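PDB 3N72: putative activator of HSP90 from Plasmodium falciparum, which probably binds the chaperone Hsp90 and stimulates its ATPase as a member of the AHA1 family, this chain being the N-terminal domain of the longer protein. Local coordinates for residues Q66-E71 with E147-H152; V94-F99 with Y109-E114; T45-N50 with E77-K82. One frame throughout, in Å; residues are numbered along the deposited sequence. Where two conformers were deposited one is given.

Contact 1: Q66-E71 with E147-H152; sequences QINSFE and EDLLKH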
# COMPACT_ATOMS: atom_id res chain seq x y z
N GLN B 66 -1.75 -9.95 15.86
CA GLN B 66 -0.42 -9.43 15.61
C GLN B 66 0.64 -10.11 16.48
O GLN B 66 0.52 -10.18 17.71
CB GLN B 66 -0.39 -7.92 15.85
CG GLN B 66 -1.23 -7.15 14.83
CD GLN B 66 -1.29 -5.69 15.13
OE1 GLN B 66 -1.84 -5.27 16.15
NE2 GLN B 66 -0.72 -4.88 14.24
N ILE B 67 1.68 -10.60 15.82
CA ILE B 67 2.84 -11.20 16.49
C ILE B 67 4.02 -10.27 16.20
O ILE B 67 4.33 -10.03 15.05
CB ILE B 67 3.20 -12.60 15.89
CG1 ILE B 67 1.99 -13.53 15.86
CG2 ILE B 67 4.42 -13.21 16.62
CD1 ILE B 67 1.35 -13.73 17.19
N ASN B 68 4.67 -9.73 17.24
CA ASN B 68 5.80 -8.82 16.99
C ASN B 68 7.13 -9.33 17.53
O ASN B 68 7.16 -10.11 18.49
CB ASN B 68 5.51 -7.40 17.53
CG ASN B 68 5.89 -7.25 19.00
OD1 ASN B 68 7.06 -6.99 19.33
ND2 ASN B 68 4.93 -7.42 19.88
N SER B 69 8.23 -8.90 16.91
CA SER B 69 9.56 -9.15 17.45
C SER B 69 10.40 -7.89 17.19
O SER B 69 10.54 -7.45 16.04
CB SER B 69 10.18 -10.36 16.75
OG SER B 69 11.48 -10.60 17.22
N PHE B 70 10.94 -7.29 18.26
CA PHE B 70 11.90 -6.23 18.08
C PHE B 70 13.03 -6.35 19.10
O PHE B 70 12.87 -6.93 20.17
CB PHE B 70 11.24 -4.82 18.15
CG PHE B 70 10.72 -4.45 19.51
CD1 PHE B 70 11.54 -3.77 20.44
CD2 PHE B 70 9.41 -4.78 19.88
CE1 PHE B 70 11.05 -3.42 21.72
CE2 PHE B 70 8.92 -4.44 21.15
CZ PHE B 70 9.74 -3.77 22.07
N GLU B 71 14.19 -5.80 18.74
CA GLU B 71 15.31 -5.69 19.67
C GLU B 71 16.20 -4.55 19.19
O GLU B 71 16.52 -4.47 17.99
CB GLU B 71 16.10 -7.00 19.73
CG GLU B 71 16.84 -7.33 18.44
CD GLU B 71 17.39 -8.75 18.41
OE1 GLU B 71 18.21 -9.09 19.30
OE2 GLU B 71 17.01 -9.52 17.49
N GLU B 147 3.02 -0.88 21.49
CA GLU B 147 1.69 -0.41 21.02
C GLU B 147 1.77 0.46 19.77
O GLU B 147 0.99 0.25 18.80
CB GLU B 147 0.87 0.24 22.14
CG GLU B 147 0.61 -0.73 23.31
CD GLU B 147 0.07 -2.09 22.85
OE1 GLU B 147 -0.90 -2.12 22.05
OE2 GLU B 147 0.62 -3.14 23.29
N ASP B 148 2.72 1.40 19.73
CA ASP B 148 2.85 2.21 18.52
C ASP B 148 3.34 1.43 17.31
O ASP B 148 2.91 1.71 16.17
CB ASP B 148 3.65 3.48 18.81
CG ASP B 148 2.96 4.35 19.85
OD1 ASP B 148 1.72 4.30 19.94
OD2 ASP B 148 3.64 5.05 20.60
N LEU B 149 4.22 0.46 17.54
CA LEU B 149 4.65 -0.44 16.47
C LEU B 149 3.44 -1.18 15.86
O LEU B 149 3.31 -1.30 14.63
CB LEU B 149 5.67 -1.45 17.00
CG LEU B 149 6.07 -2.55 16.00
CD1 LEU B 149 6.82 -1.96 14.81
CD2 LEU B 149 6.96 -3.58 16.75
N LEU B 150 2.57 -1.66 16.73
CA LEU B 150 1.35 -2.38 16.27
C LEU B 150 0.39 -1.48 15.51
O LEU B 150 -0.21 -1.93 14.55
CB LEU B 150 0.64 -3.09 17.41
CG LEU B 150 1.45 -4.21 18.07
CD1 LEU B 150 0.65 -4.86 19.20
CD2 LEU B 150 1.98 -5.26 17.08
N LYS B 151 0.25 -0.23 15.93
CA LYS B 151 -0.58 0.72 15.16
C LYS B 151 0.06 1.01 13.81
O LYS B 151 -0.65 1.11 12.83
CB LYS B 151 -0.75 2.05 15.91
CG LYS B 151 -1.64 2.03 17.11
CD LYS B 151 -1.87 3.48 17.49
CE LYS B 151 -2.39 3.64 18.86
NZ LYS B 151 -1.93 5.00 19.29
N HIS B 152 1.39 1.16 13.77
CA HIS B 152 2.08 1.36 12.51
C HIS B 152 1.81 0.18 11.57
O HIS B 152 1.52 0.36 10.38
CB HIS B 152 3.58 1.49 12.74
CG HIS B 152 4.36 1.66 11.48
ND1 HIS B 152 4.24 2.77 10.67
CD2 HIS B 152 5.26 0.84 10.87
CE1 HIS B 152 5.03 2.63 9.62
NE2 HIS B 152 5.67 1.48 9.72
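Strand 66-71 passes over helix 147-152 with the two axes 10.0 Å apart at their closest and their directions 122° apart; the CA atoms of Q66 and L150 come closest, 7.3 Å apart. Q66 carries the polar part. With CG anti to its carbonyl carbon (chi1 -67°) and the chain extended beyond it, the side chain runs alongside L150 in the opposite direction, and Q66 NE2 donates to L150 O at 3.0 Å. The bond is nearly straight, 165° at the hydrogen, and the acceptor lies in the plane of the Q66 amide. The same NE2 also bonds D153 OD2, so the amide nitrogen reaches two acceptors on one helix. The aliphatic part of Q66 also packs, CB lying 3.8 Å from L150 CD2. Further along, L149 CD2 rests 4.2 Å from N68 CB and approaches the F70 ring obliquely, its distance to F70 CD2 again 4.2 Å. The amide of N68 turns to other partners, ND2 to Q146 and OD1 to T101. The contact lays the C-terminal helix against the sheet: L149 also touches V59 of strand 44-62 and W25 of helix 23-35, while F70 meets F145 at the start of helix 145-161.

Contact 2: V94-F99 with Y109-E114; sequences VEIPDF and YAINIE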
# COMPACT_ATOMS: atom_id res chain seq x y z
N VAL B 94 24.58 7.58 27.20
CA VAL B 94 23.55 6.69 27.69
C VAL B 94 23.49 5.51 26.73
O VAL B 94 23.48 5.69 25.50
CB VAL B 94 22.13 7.32 27.69
CG1 VAL B 94 21.16 6.40 28.42
CG2 VAL B 94 22.11 8.71 28.30
N GLU B 95 23.47 4.31 27.30
CA GLU B 95 23.38 3.10 26.50
C GLU B 95 22.29 2.20 27.02
O GLU B 95 22.28 1.84 28.21
CB GLU B 95 24.71 2.35 26.52
CG GLU B 95 24.67 1.04 25.76
CD GLU B 95 25.69 0.01 26.25
OE1 GLU B 95 25.83 -0.22 27.49
OE2 GLU B 95 26.32 -0.60 25.36
N ILE B 96 21.39 1.81 26.13
CA ILE B 96 20.38 0.83 26.47
C ILE B 96 20.71 -0.38 25.61
O ILE B 96 20.44 -0.39 24.40
CB ILE B 96 18.97 1.33 26.18
CG1 ILE B 96 18.75 2.69 26.90
CG2 ILE B 96 17.94 0.25 26.51
CD1 ILE B 96 17.37 3.32 26.67
N PRO B 97 21.36 -1.38 26.22
CA PRO B 97 21.93 -2.40 25.34
C PRO B 97 20.90 -3.41 24.84
O PRO B 97 21.15 -4.11 23.84
CB PRO B 97 22.97 -3.06 26.24
CG PRO B 97 22.58 -2.74 27.61
CD PRO B 97 21.93 -1.43 27.57
N ASP B 98 19.74 -3.46 25.47
CA ASP B 98 18.77 -4.50 25.17
C ASP B 98 17.33 -4.04 25.29
O ASP B 98 16.61 -4.41 26.22
CB ASP B 98 19.01 -5.71 26.08
CG ASP B 98 18.12 -6.88 25.72
OD1 ASP B 98 17.82 -7.07 24.51
OD2 ASP B 98 17.70 -7.60 26.66
N PHE B 99 16.88 -3.23 24.35
CA PHE B 99 15.48 -2.78 24.37
C PHE B 99 14.72 -3.71 23.42
O PHE B 99 14.86 -3.60 22.21
CB PHE B 99 15.42 -1.30 23.93
CG PHE B 99 14.04 -0.72 23.94
CD1 PHE B 99 13.42 -0.35 25.12
CD2 PHE B 99 13.35 -0.59 22.74
CE1 PHE B 99 12.11 0.18 25.09
CE2 PHE B 99 12.08 -0.09 22.71
CZ PHE B 99 11.44 0.29 23.88
N TYR B 109 14.75 -3.52 31.51
CA TYR B 109 16.01 -3.40 30.77
C TYR B 109 16.98 -2.41 31.43
O TYR B 109 16.55 -1.45 32.11
CB TYR B 109 15.75 -3.01 29.31
CG TYR B 109 14.93 -1.76 29.11
CD1 TYR B 109 15.55 -0.51 29.02
CD2 TYR B 109 13.55 -1.84 28.94
CE1 TYR B 109 14.79 0.65 28.81
CE2 TYR B 109 12.79 -0.70 28.73
CZ TYR B 109 13.41 0.54 28.67
OH TYR B 109 12.63 1.65 28.44
N ALA B 110 18.28 -2.66 31.25
CA ALA B 110 19.34 -1.76 31.75
C ALA B 110 19.42 -0.45 30.97
O ALA B 110 19.28 -0.43 29.75
CB ALA B 110 20.71 -2.46 31.68
N ILE B 111 19.68 0.63 31.70
CA ILE B 111 20.02 1.92 31.11
C ILE B 111 21.34 2.32 31.78
O ILE B 111 21.38 2.53 32.98
CB ILE B 111 18.92 2.98 31.33
CG1 ILE B 111 17.59 2.52 30.73
CG2 ILE B 111 19.29 4.32 30.69
CD1 ILE B 111 16.41 3.30 31.24
N ASN B 112 22.42 2.34 31.00
CA ASN B 112 23.74 2.65 31.53
C ASN B 112 24.10 4.07 31.18
O ASN B 112 24.20 4.40 30.00
CB ASN B 112 24.77 1.67 30.99
CG ASN B 112 24.41 0.22 31.32
OD1 ASN B 112 24.02 -0.09 32.46
ND2 ASN B 112 24.49 -0.66 30.32
N ILE B 113 24.29 4.90 32.20
CA ILE B 113 24.59 6.33 32.02
C ILE B 113 25.99 6.61 32.52
O ILE B 113 26.35 6.23 33.65
CB ILE B 113 23.56 7.25 32.71
CG1 ILE B 113 22.16 7.00 32.12
CG2 ILE B 113 23.94 8.74 32.51
CD1 ILE B 113 21.04 7.58 32.96
N GLU B 114 26.77 7.27 31.66
CA GLU B 114 28.15 7.66 31.99
C GLU B 114 28.32 9.16 31.96
O GLU B 114 27.59 9.87 31.27
CB GLU B 114 29.13 7.06 31.00
CG GLU B 114 29.06 5.52 30.89
CD GLU B 114 30.16 4.83 31.65
OE1 GLU B 114 30.47 5.26 32.79
OE2 GLU B 114 30.72 3.85 31.10
O HOH W 1 19.02 -2.65 28.05
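The contact belongs to the edge of the antiparallel sheet: the short strand 112-115 lies along strand 87-100, which turns a corner at P97. E95 and N112 form the hydrogen-bonded pair, with E95 N to N112 O and N112 N to E95 O both 2.8 Å. Their side chains lie side by side, and N112 ND2 gives a further bond to E95 OE1 at 3.2 Å. It meets the carboxylate oxygen on its anti side, somewhat out of the carboxylate plane but nearly straight at 164°, with the two flat groups turned well out of parallel. The face bearing V94 and I113 is apolar: V94 CG1 sits 3.6 Å from I111 CG2 and also touches I113 CG1, and I96 CG1 lies beside I111 CG1. V94 CG1 gets there by standing anti to the backbone N (chi1 -171°).

Beyond the corner the backbones part, and a water bridges them, accepting from D98 N and donating to A110 O. F99 turns its edge to one face of Y109 in a T-shaped stack, planes at 88° and centroids 5.2 Å apart; F99 CD1 comes within 3.7 Å of Y109 CZ, toward the rim of the tyrosine ring. I96 CG2 closes on Y109 CD1 at 3.5 Å.

Helix 120-142 covers this apolar side, with I138 on I96, L142 on both F99 and Y109, and K139 making a cation-pi contact with Y109. V94 packs on F76 and W78 of strand 65-82, and F99 also reaches L104 of helix 101-105.

Contact 3: T45-N50 with E77-K82; sequences TIYFDN and EWLYSK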
# COMPACT_ATOMS: atom_id res chain seq x y z
N THR B 45 17.43 21.69 33.05
CA THR B 45 16.74 20.78 32.13
C THR B 45 17.68 19.68 31.63
O THR B 45 18.74 19.99 31.12
CB THR B 45 16.19 21.56 30.92
OG1 THR B 45 15.26 22.53 31.39
CG2 THR B 45 15.49 20.62 29.89
N ILE B 46 17.32 18.42 31.79
CA ILE B 46 18.10 17.34 31.14
C ILE B 46 17.53 17.03 29.73
O ILE B 46 16.31 16.93 29.58
CB ILE B 46 18.14 15.99 31.96
CG1 ILE B 46 18.52 16.19 33.44
CG2 ILE B 46 19.07 14.95 31.27
CD1 ILE B 46 19.75 17.09 33.68
N TYR B 47 18.39 16.91 28.72
CA TYR B 47 17.91 16.50 27.39
C TYR B 47 18.89 15.58 26.69
O TYR B 47 19.98 15.30 27.23
CB TYR B 47 17.52 17.72 26.52
CG TYR B 47 18.65 18.63 26.14
CD1 TYR B 47 19.20 18.56 24.86
CD2 TYR B 47 19.16 19.57 27.04
CE1 TYR B 47 20.25 19.40 24.49
CE2 TYR B 47 20.21 20.44 26.69
CZ TYR B 47 20.75 20.34 25.41
OH TYR B 47 21.77 21.16 25.03
N PHE B 48 18.49 15.08 25.52
CA PHE B 48 19.24 14.03 24.84
C PHE B 48 19.44 14.32 23.36
O PHE B 48 18.63 15.01 22.74
CB PHE B 48 18.52 12.69 25.07
CG PHE B 48 18.24 12.42 26.53
CD1 PHE B 48 19.20 11.81 27.33
CD2 PHE B 48 17.04 12.85 27.13
CE1 PHE B 48 18.96 11.56 28.72
CE2 PHE B 48 16.79 12.61 28.50
CZ PHE B 48 17.76 11.95 29.30
N ASP B 49 20.51 13.76 22.79
CA ASP B 49 20.88 13.98 21.39
C ASP B 49 21.78 12.85 20.90
O ASP B 49 22.17 11.95 21.67
CB ASP B 49 21.62 15.32 21.26
CG ASP B 49 21.52 15.94 19.87
OD1 ASP B 49 20.91 15.33 18.94
OD2 ASP B 49 22.09 17.04 19.71
N ASN B 50 22.10 12.91 19.61
CA ASN B 50 23.04 12.00 18.98
C ASN B 50 22.69 10.53 19.19
O ASN B 50 23.45 9.74 19.74
CB ASN B 50 24.46 12.35 19.45
CG ASN B 50 24.85 13.76 19.07
OD1 ASN B 50 24.76 14.15 17.91
ND2 ASN B 50 25.31 14.55 20.06
N GLU B 77 23.54 10.48 23.70
CA GLU B 77 24.21 11.35 24.64
C GLU B 77 23.20 12.16 25.47
O GLU B 77 22.10 12.40 25.02
CB GLU B 77 25.20 12.24 23.91
CG GLU B 77 26.32 11.37 23.28
CD GLU B 77 27.25 12.14 22.31
OE1 GLU B 77 26.94 13.30 21.98
OE2 GLU B 77 28.31 11.59 21.91
N TRP B 78 23.59 12.53 26.68
CA TRP B 78 22.74 13.40 27.52
C TRP B 78 23.43 14.74 27.72
O TRP B 78 24.66 14.83 27.72
CB TRP B 78 22.40 12.74 28.85
CG TRP B 78 23.57 12.55 29.84
CD1 TRP B 78 24.42 11.48 29.92
CD2 TRP B 78 23.96 13.45 30.90
NE1 TRP B 78 25.32 11.66 30.96
CE2 TRP B 78 25.05 12.85 31.59
CE3 TRP B 78 23.47 14.69 31.36
CZ2 TRP B 78 25.70 13.47 32.67
CZ3 TRP B 78 24.09 15.29 32.46
CH2 TRP B 78 25.20 14.68 33.09
N LEU B 79 22.61 15.78 27.89
CA LEU B 79 23.08 17.15 28.01
C LEU B 79 22.23 17.82 29.07
O LEU B 79 21.20 17.28 29.50
CB LEU B 79 22.98 17.89 26.65
CG LEU B 79 23.88 17.44 25.47
CD1 LEU B 79 23.17 16.43 24.54
CD2 LEU B 79 24.35 18.65 24.65
N TYR B 80 22.65 19.01 29.49
CA TYR B 80 21.83 19.75 30.44
C TYR B 80 21.88 21.23 30.21
O TYR B 80 22.88 21.76 29.71
CB TYR B 80 22.20 19.41 31.89
CG TYR B 80 23.61 19.79 32.28
CD1 TYR B 80 24.69 18.98 31.92
CD2 TYR B 80 23.87 20.96 33.01
CE1 TYR B 80 25.99 19.31 32.27
CE2 TYR B 80 25.20 21.29 33.38
CZ TYR B 80 26.25 20.45 32.99
OH TYR B 80 27.58 20.72 33.29
N SER B 81 20.79 21.90 30.55
CA SER B 81 20.70 23.35 30.50
C SER B 81 20.56 23.89 31.92
O SER B 81 19.76 23.39 32.71
CB SER B 81 19.47 23.79 29.68
OG SER B 81 19.60 23.40 28.33
N LYS B 82 21.37 24.88 32.25
CA LYS B 82 21.22 25.61 33.50
C LYS B 82 20.13 26.63 33.19
O LYS B 82 20.41 27.67 32.59
CB LYS B 82 22.55 26.26 33.89
CG LYS B 82 23.58 25.25 34.36
CD LYS B 82 24.72 25.85 35.17
CE LYS B 82 25.56 24.71 35.77
NZ LYS B 82 26.85 25.13 36.41
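T45, Y47 and D49 pair with S81, L79 and E77 through six backbone hydrogen bonds in an unbroken antiparallel ladder. The shortest runs from L79 N to Y47 O, 2.8 Å, whereas Y47 N comes to L79 O from above the carbonyl plane. Between these pairs, I46 with Y80 and F48 with W78 are non-hydrogen-bonded, and CA-H...O contacts such as Y80 CA to T45 O, 3.2 Å, accompany the ladder.

On the face carrying Y47 and L79 the tyrosine ring packs against the leucine. Y47 CG stands between its backbone N and carbonyl carbon (chi1 66°), which swings the ring across the neighbouring strand. L79 CB then lies over one face of it in a CH-pi contact, 3.8 Å from the centroid of the Y47 ring and 19° off the normal, while L79 CD2 lies near Y47 OH.

These strands are the two arms of the long beta hairpin 44-62/65-82, and the pairing lies far from its turn. The face bearing I46, F48, W78 and Y80 is apolar: W78 CB packs 3.6 Å from F48 CE1, and I46 CD1 sits 3.8 Å from Y80 CB. Helix 120-142 covers this side, L130 touching I46 and W78, L122 and I125 touching Y80.

Polar side chains meet at one end of the ladder. N50 ND2 donates to E77 OE1 at 2.8 Å from above the carboxylate plane, a bent bond of 130°, with amide and carboxylate planes turned well across each other.

All three contacts draw on one antiparallel sheet. Contacts 1 and 3 share strand 65-82 but sit toward opposite ends of it, their nearest atoms about 16 Å apart. Contact 2, closest to the chain's centre, touches both: F99 packs on F70 of contact 1, and E114 O probably accepts a hydrogen bond from W78 NE1 of contact 3. All are partly buried: six of eleven touching residues are buried in contact 2, four of eleven in contact 3, two of five in contact 1. Contacts 2 and 3 pair strands through backbone bonds and put their apolar faces under helix 120-142; contact 1 instead sets a helix on the sheet, with a side-chain amide making the one hydrogen bond across it.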